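Local structure of beta-lactamase (Burkholderia cenocepacia, 5E2G) at residues L67-L81 / A163-F177. The protein probably hydrolyses beta-lactams to substituted beta-amino acids, as a class-C beta-lactamase that may also act as a D-alanine carboxypeptidase. Sequence-based numbering, arbitrary orientation. Where two conformers were deposited one is given.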
loop_
_atom_site.group_PDB
_atom_site.type_symbol
_atom_site.label_atom_id
_atom_site.label_comp_id
_atom_site.label_asym_id
_atom_site.label_seq_id
_atom_site.Cartn_x
_atom_site.Cartn_y
_atom_site.Cartn_z
ATOM N N LEU A 67 -1.799 4.120 -2.729
ATOM C CA LEU A 67 -2.413 4.865 -3.823
ATOM C C LEU A 67 -3.365 5.924 -3.296
ATOM O O LEU A 67 -3.416 7.039 -3.825
ATOM C CB LEU A 67 -3.135 3.905 -4.769
ATOM C CG LEU A 67 -2.156 2.991 -5.512
ATOM C CD1 LEU A 67 -2.787 1.644 -5.837
ATOM C CD2 LEU A 67 -1.654 3.677 -6.771
ATOM N N THR A 68 -4.114 5.587 -2.246
ATOM C CA THR A 68 -4.924 6.583 -1.554
ATOM C C THR A 68 -4.066 7.740 -1.050
ATOM O O THR A 68 -4.426 8.909 -1.218
ATOM C CB THR A 68 -5.670 5.922 -0.399
ATOM O OG1 THR A 68 -6.465 4.841 -0.903
ATOM C CG2 THR A 68 -6.574 6.923 0.285
ATOM N N ALA A 69 -2.924 7.430 -0.426
ATOM C CA ALA A 69 -2.025 8.482 0.040
ATOM C C ALA A 69 -1.559 9.364 -1.112
ATOM O O ALA A 69 -1.439 10.583 -0.961
ATOM C CB ALA A 69 -0.825 7.864 0.754
ATOM N N THR A 70 -1.291 8.764 -2.273
ATOM C CA THR A 70 -0.865 9.548 -3.423
ATOM C C THR A 70 -1.959 10.505 -3.865
ATOM O O THR A 70 -1.687 11.663 -4.201
ATOM C CB THR A 70 -0.471 8.617 -4.564
ATOM O OG1 THR A 70 0.570 7.746 -4.115
ATOM C CG2 THR A 70 0.025 9.412 -5.764
ATOM N N LEU A 71 -3.207 10.034 -3.871
ATOM C CA LEU A 71 -4.331 10.892 -4.229
ATOM C C LEU A 71 -4.456 12.068 -3.267
ATOM O O LEU A 71 -4.656 13.214 -3.694
ATOM C CB LEU A 71 -5.619 10.074 -4.249
ATOM C CG LEU A 71 -6.839 10.839 -4.744
ATOM C CD1 LEU A 71 -6.781 11.010 -6.252
ATOM C CD2 LEU A 71 -8.109 10.137 -4.304
ATOM N N ALA A 72 -4.341 11.798 -1.960
ATOM C CA ALA A 72 -4.428 12.857 -0.960
ATOM C C ALA A 72 -3.279 13.834 -1.113
ATOM O O ALA A 72 -3.457 15.046 -0.956
ATOM C CB ALA A 72 -4.437 12.259 0.444
ATOM N N SER A 73 -2.093 13.316 -1.424
ATOM C CA SER A 73 -0.935 14.157 -1.685
ATOM C C SER A 73 -1.169 15.032 -2.910
ATOM O O SER A 73 -0.774 16.204 -2.936
ATOM C CB SER A 73 0.296 13.266 -1.860
ATOM O OG SER A 73 1.484 14.015 -1.939
ATOM N N ASP A 74 -1.841 14.493 -3.925
ATOM C CA ASP A 74 -2.133 15.301 -5.101
ATOM C C ASP A 74 -3.123 16.418 -4.785
ATOM O O ASP A 74 -2.922 17.565 -5.197
ATOM C CB ASP A 74 -2.663 14.430 -6.227
ATOM C CG ASP A 74 -2.808 15.206 -7.496
ATOM O OD1 ASP A 74 -1.773 15.423 -8.167
ATOM O OD2 ASP A 74 -3.951 15.595 -7.829
ATOM N N ALA A 75 -4.213 16.096 -4.082
ATOM C CA ALA A 75 -5.126 17.133 -3.613
ATOM C C ALA A 75 -4.382 18.220 -2.847
ATOM O O ALA A 75 -4.612 19.414 -3.064
ATOM C CB ALA A 75 -6.215 16.513 -2.739
ATOM N N GLN A 76 -3.475 17.825 -1.952
ATOM C CA GLN A 76 -2.693 18.809 -1.215
ATOM C C GLN A 76 -1.894 19.679 -2.171
ATOM O O GLN A 76 -1.829 20.903 -2.001
ATOM C CB GLN A 76 -1.778 18.097 -0.215
ATOM C CG GLN A 76 -1.228 18.978 0.892
ATOM C CD GLN A 76 0.010 19.735 0.467
ATOM O OE1 GLN A 76 0.761 19.275 -0.393
ATOM N NE2 GLN A 76 0.230 20.906 1.060
ATOM N N GLU A 77 -1.311 19.062 -3.209
ATOM C CA GLU A 77 -0.496 19.805 -4.167
ATOM C C GLU A 77 -1.327 20.809 -4.946
ATOM O O GLU A 77 -0.814 21.857 -5.357
ATOM C CB GLU A 77 0.202 18.851 -5.141
ATOM C CG GLU A 77 1.473 18.197 -4.610
ATOM C CD GLU A 77 2.507 19.203 -4.118
ATOM O OE1 GLU A 77 2.770 19.220 -2.899
ATOM O OE2 GLU A 77 3.040 19.983 -4.945
ATOM N N GLY A 78 -2.596 20.509 -5.175
ATOM C CA GLY A 78 -3.459 21.440 -5.866
ATOM C C GLY A 78 -4.206 22.399 -4.971
ATOM O O GLY A 78 -5.106 23.101 -5.441
ATOM N N GLY A 79 -3.863 22.450 -3.692
ATOM C CA GLY A 79 -4.525 23.349 -2.771
ATOM C C GLY A 79 -5.925 22.947 -2.383
ATOM O O GLY A 79 -6.628 23.744 -1.756
ATOM N N GLU A 80 -6.363 21.739 -2.735
ATOM C CA GLU A 80 -7.725 21.345 -2.414
ATOM C C GLU A 80 -7.857 20.878 -0.980
ATOM O O GLU A 80 -8.972 20.857 -0.449
ATOM C CB GLU A 80 -8.183 20.270 -3.387
ATOM C CG GLU A 80 -7.822 20.639 -4.811
ATOM C CD GLU A 80 -8.430 19.717 -5.828
ATOM O OE1 GLU A 80 -9.674 19.605 -5.853
ATOM O OE2 GLU A 80 -7.663 19.098 -6.600
ATOM N N LEU A 81 -6.744 20.520 -0.344
ATOM C CA LEU A 81 -6.739 20.202 1.074
ATOM C C LEU A 81 -5.366 20.507 1.650
ATOM O O LEU A 81 -4.389 20.710 0.928
ATOM C CB LEU A 81 -7.120 18.738 1.339
ATOM C CG LEU A 81 -6.264 17.597 0.784
ATOM C CD1 LEU A 81 -5.005 17.322 1.609
ATOM C CD2 LEU A 81 -7.117 16.351 0.692
ATOM N N ALA A 163 -12.861 16.609 -0.316
ATOM C CA ALA A 163 -12.126 17.809 -0.693
ATOM C C ALA A 163 -12.009 17.954 -2.204
ATOM O O ALA A 163 -12.021 19.078 -2.718
ATOM C CB ALA A 163 -10.738 17.787 -0.048
HETATM N N MSE A 164 -11.910 16.846 -2.936
HETATM C CA MSE A 164 -11.734 16.923 -4.385
HETATM C C MSE A 164 -13.045 16.938 -5.169
HETATM O O MSE A 164 -13.030 16.930 -6.395
HETATM C CB MSE A 164 -10.863 15.768 -4.864
HETATM C CG MSE A 164 -9.465 15.809 -4.278
HETATM SE SE MSE A 164 -8.303 14.451 -5.025
HETATM C CE MSE A 164 -7.738 15.410 -6.636
ATOM N N HIS A 165 -14.170 16.964 -4.457
ATOM C CA HIS A 165 -15.489 17.097 -5.074
ATOM C C HIS A 165 -15.756 15.955 -6.048
ATOM O O HIS A 165 -16.201 16.170 -7.179
ATOM C CB HIS A 165 -15.632 18.444 -5.779
ATOM C CG HIS A 165 -15.048 19.580 -5.011
ATOM N ND1 HIS A 165 -15.649 20.099 -3.886
ATOM C CD2 HIS A 165 -13.907 20.285 -5.192
ATOM C CE1 HIS A 165 -14.909 21.084 -3.411
ATOM N NE2 HIS A 165 -13.846 21.217 -4.186
ATOM N N GLN A 166 -15.486 14.727 -5.604
ATOM C CA GLN A 166 -15.722 13.588 -6.476
ATOM C C GLN A 166 -15.967 12.331 -5.648
ATOM O O GLN A 166 -15.635 12.262 -4.461
ATOM C CB GLN A 166 -14.553 13.399 -7.451
ATOM C CG GLN A 166 -14.769 12.325 -8.516
ATOM C CD GLN A 166 -16.033 12.532 -9.342
ATOM O OE1 GLN A 166 -17.095 11.987 -9.040
ATOM N NE2 GLN A 166 -15.912 13.304 -10.404
ATOM N N ASP A 167 -16.631 11.373 -6.299
ATOM C CA ASP A 167 -16.708 9.985 -5.866
ATOM C C ASP A 167 -15.308 9.399 -5.705
ATOM O O ASP A 167 -14.418 9.658 -6.517
ATOM C CB ASP A 167 -17.522 9.216 -6.920
ATOM C CG ASP A 167 -17.596 7.723 -6.670
ATOM O OD1 ASP A 167 -18.329 7.296 -5.749
ATOM O OD2 ASP A 167 -16.966 6.971 -7.446
ATOM N N PHE A 168 -15.101 8.611 -4.645
ATOM C CA PHE A 168 -13.761 8.082 -4.390
ATOM C C PHE A 168 -13.290 7.160 -5.518
ATOM O O PHE A 168 -12.216 7.369 -6.099
ATOM C CB PHE A 168 -13.696 7.340 -3.053
ATOM C CG PHE A 168 -12.365 6.688 -2.824
ATOM C CD1 PHE A 168 -11.287 7.437 -2.378
ATOM C CD2 PHE A 168 -12.167 5.348 -3.125
ATOM C CE1 PHE A 168 -10.032 6.854 -2.198
ATOM C CE2 PHE A 168 -10.926 4.760 -2.952
ATOM C CZ PHE A 168 -9.854 5.520 -2.493
ATOM N N ALA A 169 -14.066 6.106 -5.818
ATOM C CA ALA A 169 -13.642 5.131 -6.827
ATOM C C ALA A 169 -13.415 5.781 -8.186
ATOM O O ALA A 169 -12.519 5.364 -8.933
ATOM C CB ALA A 169 -14.669 4.000 -6.941
ATOM N N THR A 170 -14.202 6.812 -8.513
ATOM C CA THR A 170 -14.011 7.564 -9.752
ATOM C C THR A 170 -12.668 8.285 -9.765
ATOM O O THR A 170 -11.980 8.316 -10.788
ATOM C CB THR A 170 -15.161 8.559 -9.919
ATOM O OG1 THR A 170 -16.398 7.840 -9.974
ATOM C CG2 THR A 170 -14.991 9.386 -11.182
ATOM N N LEU A 171 -12.281 8.881 -8.640
ATOM C CA LEU A 171 -10.989 9.555 -8.557
ATOM C C LEU A 171 -9.836 8.589 -8.782
ATOM O O LEU A 171 -8.808 8.966 -9.344
ATOM C CB LEU A 171 -10.839 10.230 -7.199
ATOM C CG LEU A 171 -11.603 11.530 -6.950
ATOM C CD1 LEU A 171 -11.622 11.863 -5.470
ATOM C CD2 LEU A 171 -10.979 12.655 -7.757
HETATM N N MSE A 172 -9.982 7.347 -8.352
HETATM C CA MSE A 172 -8.914 6.379 -8.507
HETATM C C MSE A 172 -8.822 5.877 -9.953
HETATM O O MSE A 172 -7.740 5.819 -10.530
HETATM C CB MSE A 172 -9.131 5.219 -7.545
HETATM C CG MSE A 172 -9.128 5.639 -6.090
HETATM SE SE MSE A 172 -7.373 6.177 -5.400
HETATM C CE MSE A 172 -6.737 4.420 -4.860
ATOM N N GLU A 173 -9.965 5.532 -10.542
ATOM C CA GLU A 173 -9.971 4.899 -11.856
ATOM C C GLU A 173 -9.942 5.892 -13.018
ATOM O O GLU A 173 -9.418 5.559 -14.087
ATOM C CB GLU A 173 -11.190 3.973 -11.960
ATOM C CG GLU A 173 -11.218 2.934 -10.821
ATOM C CD GLU A 173 -12.302 1.869 -10.958
ATOM O OE1 GLU A 173 -13.331 2.114 -11.629
ATOM O OE2 GLU A 173 -12.119 0.775 -10.390
ATOM N N GLN A 174 -10.469 7.100 -12.846
ATOM C CA GLN A 174 -10.489 8.074 -13.928
ATOM C C GLN A 174 -9.430 9.156 -13.780
ATOM O O GLN A 174 -9.281 9.982 -14.687
ATOM C CB GLN A 174 -11.873 8.732 -14.037
ATOM C CG GLN A 174 -13.034 7.756 -14.096
ATOM C CD GLN A 174 -12.927 6.777 -15.251
ATOM O OE1 GLN A 174 -12.414 7.109 -16.323
ATOM N NE2 GLN A 174 -13.407 5.559 -15.037
ATOM N N ARG A 175 -8.702 9.177 -12.664
ATOM C CA ARG A 175 -7.716 10.215 -12.408
ATOM C C ARG A 175 -6.368 9.588 -12.104
ATOM O O ARG A 175 -5.453 9.670 -12.923
ATOM C CB ARG A 175 -8.168 11.096 -11.245
ATOM C CG ARG A 175 -7.612 12.503 -11.223
ATOM C CD ARG A 175 -7.956 13.279 -9.912
ATOM N NE ARG A 175 -7.026 14.369 -9.606
ATOM C CZ ARG A 175 -6.957 15.523 -10.265
ATOM N NH1 ARG A 175 -7.760 15.754 -11.297
ATOM N NH2 ARG A 175 -6.069 16.440 -9.901
ATOM N N LEU A 176 -6.230 8.949 -10.941
ATOM C CA LEU A 176 -4.910 8.512 -10.491
ATOM C C LEU A 176 -4.338 7.419 -11.390
ATOM O O LEU A 176 -3.235 7.564 -11.926
ATOM C CB LEU A 176 -4.972 8.032 -9.039
ATOM C CG LEU A 176 -3.619 7.581 -8.477
ATOM C CD1 LEU A 176 -2.650 8.745 -8.436
ATOM C CD2 LEU A 176 -3.727 6.939 -7.105
ATOM N N PHE A 177 -5.070 6.307 -11.547
ATOM C CA PHE A 177 -4.552 5.155 -12.286
ATOM C C PHE A 177 -4.156 5.502 -13.715
ATOM O O PHE A 177 -3.025 5.178 -14.110
ATOM C CB PHE A 177 -5.575 4.013 -12.274
ATOM C CG PHE A 177 -5.933 3.504 -10.898
ATOM C CD1 PHE A 177 -5.123 3.755 -9.796
ATOM C CD2 PHE A 177 -7.088 2.757 -10.716
ATOM C CE1 PHE A 177 -5.457 3.276 -8.549
ATOM C CE2 PHE A 177 -7.428 2.276 -9.471
ATOM C CZ PHE A 177 -6.614 2.534 -8.388
HETATM O O HOH W 1 -11.462 21.352 -1.447
#
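The guanidinium of Arg-175 meets Asp-74 at its edge: NH2 donates to OD2 over 3.1 Å, close to the guanidinium plane and nearly straight. The carboxylate plane is turned 56° from that of the guanidinium. The ring of Phe-168 carries CG of Met-172 over one face, toward the rim, and at its edge CZ comes 3.8 Å from OG1 of Thr-68, whose hydrogen-bond partner is the carbonyl of Pro-218. Phe-177 has the carbonyl oxygen of Met-172 over one face, again toward the rim, and its CE1 is touched by CD1 of Leu-67.

Between these groups, in the helical region of the beta-lactamase fold, helices 67-77 and 168-177 cross at 71°. Leu-71, its CG trans to the backbone N (chi1 -174°), is a knob in a hole made by Phe-168, Leu-171 and Met-172 of helix 168-177 and closed by Met-164 from the end of helix 150-164. Its CG lies 3.9 Å from SE of Met-164, a selenomethionine. Met-172, also selenomethionine, is bent at chi2 and chi3, which brings CE to 3.6 Å from CB of Leu-67. Further along, Ala-75 CB packs against CG of Met-164 at 3.7 Å, and one water donates to the carbonyl oxygens of both Glu-80 and Ala-163.

Arg-245 forms salt bridges with both Asp-74 and Glu-80. Two arginines thus converge on OD2 of Asp-74, which would favour its ionised form and ease their mutual repulsion, beside an apolar interface held by close packing.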